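Side-chain contacts in leucyl-tRNA synthetase (Giardia intestinalis, PDB 3PZ6), which probably charges tRNA(Leu) with leucine, the present fragment being its CP1 editing domain, the part that probably hydrolyses mischarged aminoacyl-tRNA: residues 126-130 against 131-135; 290-293 against 294-298. The protein carries 2 engineered substitutions. All blocks are in the same frame, centred on the assembly; numbering follows the deposited sequence.

Contact 1. Residues 126-130 against 131-135; sequences NMAHQ and GLNNN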
loop_
_atom_site.group_PDB
_atom_site.type_symbol
_atom_site.label_atom_id
_atom_site.label_comp_id
_atom_site.label_asym_id
_atom_site.label_seq_id
_atom_site.Cartn_x
_atom_site.Cartn_y
_atom_site.Cartn_z
ATOM N N ASN A 126 3.121 -16.994 -9.973
ATOM C CA ASN A 126 1.737 -17.387 -9.684
ATOM C C ASN A 126 0.729 -16.598 -10.518
ATOM O O ASN A 126 -0.444 -16.961 -10.601
ATOM C CB ASN A 126 1.438 -17.239 -8.195
ATOM N N MET A 127 1.204 -15.524 -11.138
ATOM C CA MET A 127 0.378 -14.663 -11.970
ATOM C C MET A 127 0.496 -15.058 -13.439
ATOM O O MET A 127 -0.387 -14.757 -14.249
ATOM C CB MET A 127 0.804 -13.214 -11.775
ATOM C CG MET A 127 -0.292 -12.202 -12.002
ATOM S SD MET A 127 -0.299 -10.915 -10.740
ATOM C CE MET A 127 1.410 -10.389 -10.762
ATOM N N ALA A 128 1.596 -15.732 -13.770
ATOM C CA ALA A 128 1.829 -16.262 -15.111
ATOM C C ALA A 128 1.038 -17.550 -15.382
ATOM O O ALA A 128 0.670 -17.821 -16.527
ATOM C CB ALA A 128 3.321 -16.484 -15.342
ATOM N N HIS A 129 0.776 -18.328 -14.330
ATOM C CA HIS A 129 -0.010 -19.564 -14.452
ATOM C C HIS A 129 -1.525 -19.317 -14.551
ATOM O O HIS A 129 -2.320 -20.259 -14.526
ATOM C CB HIS A 129 0.321 -20.563 -13.328
ATOM C CG HIS A 129 1.753 -21.011 -13.313
ATOM N ND1 HIS A 129 2.429 -21.303 -12.147
ATOM C CD2 HIS A 129 2.643 -21.200 -14.318
ATOM C CE1 HIS A 129 3.669 -21.662 -12.435
ATOM N NE2 HIS A 129 3.824 -21.606 -13.746
ATOM N N GLN A 130 -1.910 -18.048 -14.669
ATOM C CA GLN A 130 -3.287 -17.665 -14.986
ATOM C C GLN A 130 -3.334 -16.580 -16.072
ATOM O O GLN A 130 -4.265 -15.774 -16.124
ATOM C CB GLN A 130 -4.069 -17.263 -13.727
ATOM C CG GLN A 130 -3.417 -16.192 -12.854
ATOM C CD GLN A 130 -4.113 -16.029 -11.512
ATOM O OE1 GLN A 130 -3.513 -16.239 -10.463
ATOM N NE2 GLN A 130 -5.389 -15.665 -11.543
ATOM N N GLY A 131 -2.306 -16.572 -16.922
ATOM C CA GLY A 131 -2.283 -15.792 -18.165
ATOM C C GLY A 131 -2.329 -14.279 -18.061
ATOM O O GLY A 131 -2.933 -13.611 -18.903
ATOM N N LEU A 132 -1.675 -13.729 -17.045
ATOM C CA LEU A 132 -1.699 -12.283 -16.836
ATOM C C LEU A 132 -0.431 -11.569 -17.321
ATOM O O LEU A 132 -0.131 -10.460 -16.884
ATOM C CB LEU A 132 -2.046 -11.950 -15.374
ATOM C CG LEU A 132 -3.499 -12.273 -14.984
ATOM C CD1 LEU A 132 -3.679 -12.408 -13.478
ATOM C CD2 LEU A 132 -4.477 -11.251 -15.563
ATOM N N ASN A 133 0.294 -12.205 -18.241
ATOM C CA ASN A 133 1.493 -11.619 -18.848
ATOM C C ASN A 133 1.144 -10.747 -20.041
ATOM O O ASN A 133 0.007 -10.768 -20.524
ATOM C CB ASN A 133 2.458 -12.709 -19.320
ATOM C CG ASN A 133 2.443 -13.933 -18.430
ATOM O OD1 ASN A 133 2.196 -13.843 -17.224
ATOM N ND2 ASN A 133 2.708 -15.091 -19.025
ATOM N N ASN A 134 2.130 -9.988 -20.515
ATOM C CA ASN A 134 1.981 -9.190 -21.726
ATOM C C ASN A 134 1.999 -10.092 -22.967
ATOM O O ASN A 134 2.948 -10.064 -23.759
ATOM C CB ASN A 134 3.079 -8.121 -21.789
ATOM C CG ASN A 134 2.765 -6.994 -22.769
ATOM O OD1 ASN A 134 3.633 -6.179 -23.081
ATOM N ND2 ASN A 134 1.526 -6.938 -23.249
ATOM N N ASN A 135 0.942 -10.898 -23.106
ATOM C CA ASN A 135 0.762 -11.866 -24.206
ATOM C C ASN A 135 1.869 -12.928 -24.342
ATOM O O ASN A 135 2.067 -13.500 -25.418
ATOM C CB ASN A 135 0.514 -11.150 -25.548
ATOM C CG ASN A 135 -0.711 -10.241 -25.520
ATOM O OD1 ASN A 135 -1.523 -10.285 -24.592
ATOM N ND2 ASN A 135 -0.847 -9.411 -26.549
#

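Contact 2. Residues 290-293 against 294-298; sequences SCRD and LLVQN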
loop_
_atom_site.group_PDB
_atom_site.type_symbol
_atom_site.label_atom_id
_atom_site.label_comp_id
_atom_site.label_asym_id
_atom_site.label_seq_id
_atom_site.Cartn_x
_atom_site.Cartn_y
_atom_site.Cartn_z
ATOM N N SER A 290 -18.834 -5.251 -2.865
ATOM C CA SER A 290 -19.082 -4.040 -3.635
ATOM C C SER A 290 -17.826 -3.224 -3.856
ATOM O O SER A 290 -17.626 -2.685 -4.943
ATOM C CB SER A 290 -20.130 -3.174 -2.940
ATOM O OG SER A 290 -21.364 -3.862 -2.852
ATOM N N CYS A 291 -16.997 -3.119 -2.817
ATOM C CA CYS A 291 -15.723 -2.406 -2.900
ATOM C C CYS A 291 -14.784 -3.097 -3.878
ATOM O O CYS A 291 -14.042 -2.434 -4.605
ATOM C CB CYS A 291 -15.069 -2.274 -1.522
ATOM S SG CYS A 291 -15.435 -0.711 -0.685
ATOM N N ARG A 292 -14.836 -4.428 -3.894
ATOM C CA ARG A 292 -14.110 -5.229 -4.875
ATOM C C ARG A 292 -14.439 -4.770 -6.297
ATOM O O ARG A 292 -13.541 -4.429 -7.065
ATOM C CB ARG A 292 -14.438 -6.717 -4.699
ATOM C CG ARG A 292 -13.570 -7.643 -5.540
ATOM C CD ARG A 292 -14.207 -9.013 -5.742
ATOM N NE ARG A 292 -13.561 -9.746 -6.833
ATOM C CZ ARG A 292 -13.836 -9.583 -8.130
ATOM N NH1 ARG A 292 -14.758 -8.708 -8.531
ATOM N NH2 ARG A 292 -13.183 -10.302 -9.038
ATOM N N ASP A 293 -15.730 -4.732 -6.622
ATOM C CA ASP A 293 -16.201 -4.370 -7.964
ATOM C C ASP A 293 -15.825 -2.951 -8.383
ATOM O O ASP A 293 -15.491 -2.714 -9.545
ATOM C CB ASP A 293 -17.720 -4.564 -8.074
ATOM C CG ASP A 293 -18.161 -6.003 -7.787
ATOM O OD1 ASP A 293 -17.309 -6.921 -7.752
ATOM O OD2 ASP A 293 -19.380 -6.212 -7.600
ATOM N N LEU A 294 -15.886 -2.011 -7.439
ATOM C CA LEU A 294 -15.512 -0.621 -7.710
ATOM C C LEU A 294 -14.029 -0.527 -8.067
ATOM O O LEU A 294 -13.651 0.201 -8.988
ATOM C CB LEU A 294 -15.853 0.278 -6.517
ATOM C CG LEU A 294 -15.521 1.780 -6.560
ATOM C CD1 LEU A 294 -16.228 2.521 -7.697
ATOM C CD2 LEU A 294 -15.833 2.445 -5.221
ATOM N N LEU A 295 -13.202 -1.285 -7.346
ATOM C CA LEU A 295 -11.761 -1.324 -7.587
ATOM C C LEU A 295 -11.446 -1.819 -8.996
ATOM O O LEU A 295 -10.506 -1.336 -9.631
ATOM C CB LEU A 295 -11.048 -2.193 -6.537
ATOM C CG LEU A 295 -10.806 -1.608 -5.136
ATOM C CD1 LEU A 295 -10.681 -2.711 -4.103
ATOM C CD2 LEU A 295 -9.581 -0.706 -5.103
ATOM N N VAL A 296 -12.247 -2.771 -9.477
ATOM C CA VAL A 296 -12.070 -3.349 -10.811
ATOM C C VAL A 296 -12.525 -2.374 -11.903
ATOM O O VAL A 296 -11.896 -2.294 -12.956
ATOM C CB VAL A 296 -12.787 -4.731 -10.955
ATOM C CG1 VAL A 296 -12.378 -5.420 -12.246
ATOM C CG2 VAL A 296 -12.464 -5.646 -9.769
ATOM N N GLN A 297 -13.603 -1.634 -11.640
ATOM C CA GLN A 297 -14.127 -0.633 -12.576
ATOM C C GLN A 297 -13.188 0.552 -12.700
ATOM O O GLN A 297 -13.050 1.144 -13.774
ATOM C CB GLN A 297 -15.492 -0.124 -12.123
ATOM C CG GLN A 297 -16.668 -0.989 -12.529
ATOM C CD GLN A 297 -17.985 -0.391 -12.084
ATOM O OE1 GLN A 297 -18.323 0.737 -12.457
ATOM N NE2 GLN A 297 -18.736 -1.137 -11.270
ATOM N N ASN A 298 -12.564 0.905 -11.582
ATOM C CA ASN A 298 -11.556 1.951 -11.551
ATOM C C ASN A 298 -10.241 1.495 -12.164
ATOM O O ASN A 298 -9.369 2.320 -12.444
ATOM C CB ASN A 298 -11.308 2.389 -10.110
ATOM C CG ASN A 298 -12.435 3.230 -9.542
ATOM O OD1 ASN A 298 -12.904 4.185 -10.171
ATOM N ND2 ASN A 298 -12.860 2.894 -8.332
#

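Contact 1. Residues 126-130 against 131-135
Met127 and Leu132 are brought together by two differently set first torsions. In Met127, CG stands roughly opposite the backbone N (chi1 -152°), beside its own carbonyl carbon; in Leu132, CG lies beside its own N and opposite the carbonyl carbon (chi1 -69°), which turns the isobutyl group back over the end of helix 121-128. The two chains cross at about a right angle, with Met127 CG 3.7 Å from Leu132 CD1. The same methyl also meets the aliphatic part of Gln130, whose CG lies 3.8 Å from Leu132 CD1, so CD1 rests against methylenes from two directions about a right angle apart.

The backbone beneath this apolar cluster has the two bonds of a Schellman motif. Leu132 N donates to Met127 O over 3.2 Å, with an N-H...O angle of 149° and the donor in the carbonyl plane. Gly131 N donates to Ala128 O over 3.3 Å, but from well above that carbonyl's plane, so the second bond does not follow a lone pair. Gly131 is the C' residue, and its positive phi turns the chain out of the helix into the loop that leads to strand 143-148.

Beyond the turn, the Asn133 amide folds back alongside Ala128, its OD1 lying against Ala128 CA and 3.4 Å from Ala128 CB. Met127 is buried and also touches Ile111, while the ring of the exposed His129 meets that of Phe138.

Contact 2. Residues 290-293 against 294-298
This is a contact between successive turns of one helix, 284-297, in which Arg292 and Val296, four residues apart, lie side by side and point the same way. The next element along the chain is strand 301-305, and the inner side of the helix rests on the large mixed sheet: Leu295 touches Ile14 of strand 10-18 and Cys301, and Arg292 reaches Ile12 and Val303.

Four i to i+4 backbone bonds define the helix here. Leu294 N donates to Ser290 O and Leu295 N to Cys291 O, each over 3.1 Å, and Val296 N to Arg292 O over 3.2 Å. Asp293 O receives two N-H groups, a bond from Gln297 N at 3.0 Å and a weak one from Val296 N, which is bent to 122°.

On this frame the Arg292 chain runs out extended from CG to NE, with CG anti to the backbone N (chi1 -171°). Val296 turns CG2 back toward the preceding turn, where the methyl lies over one face of the guanidinium, 4.0 Å from Arg292 NH1. Leu295 likewise folds its CD1 onto the previous turn, 3.4 Å from Cys291 O. Asp293, the chain neighbour of Arg292 and so not a partner across the contact, comes to the guanidinium from another side: its OD1 sits at the edge, in the plane of the group, and forms a salt bridge with Arg292 NH1 at 3.2 Å through a bent hydrogen bond (137°).

The flat cation thus has a methyl on a face and a carboxylate oxygen at its edge, which may restrict its rotation. The pairing probably stabilises the ionised form of both side chains.

Contact 1 precedes contact 2 along the chain, and the two do not touch: their centres are 21 Å apart and their nearest atoms about 10 Å. Residues 126-135 end helix 121-128 and begin the loop toward strand 143-148, whereas residues 290-297 belong to the last turns of helix 284-297, before strand 301-305. Both helices are tied to the same mixed sheet, helix 121-128 following strand 115-120 directly, and helix 284-297 packing on strands 10-18 and 301-305. Contact 1 lies farther from the chain centre (22 against 17 Å). The two therefore represent a helix terminus with its capping turn and successive turns within a helix, at separate places around one sheet of the CP1 editing domain.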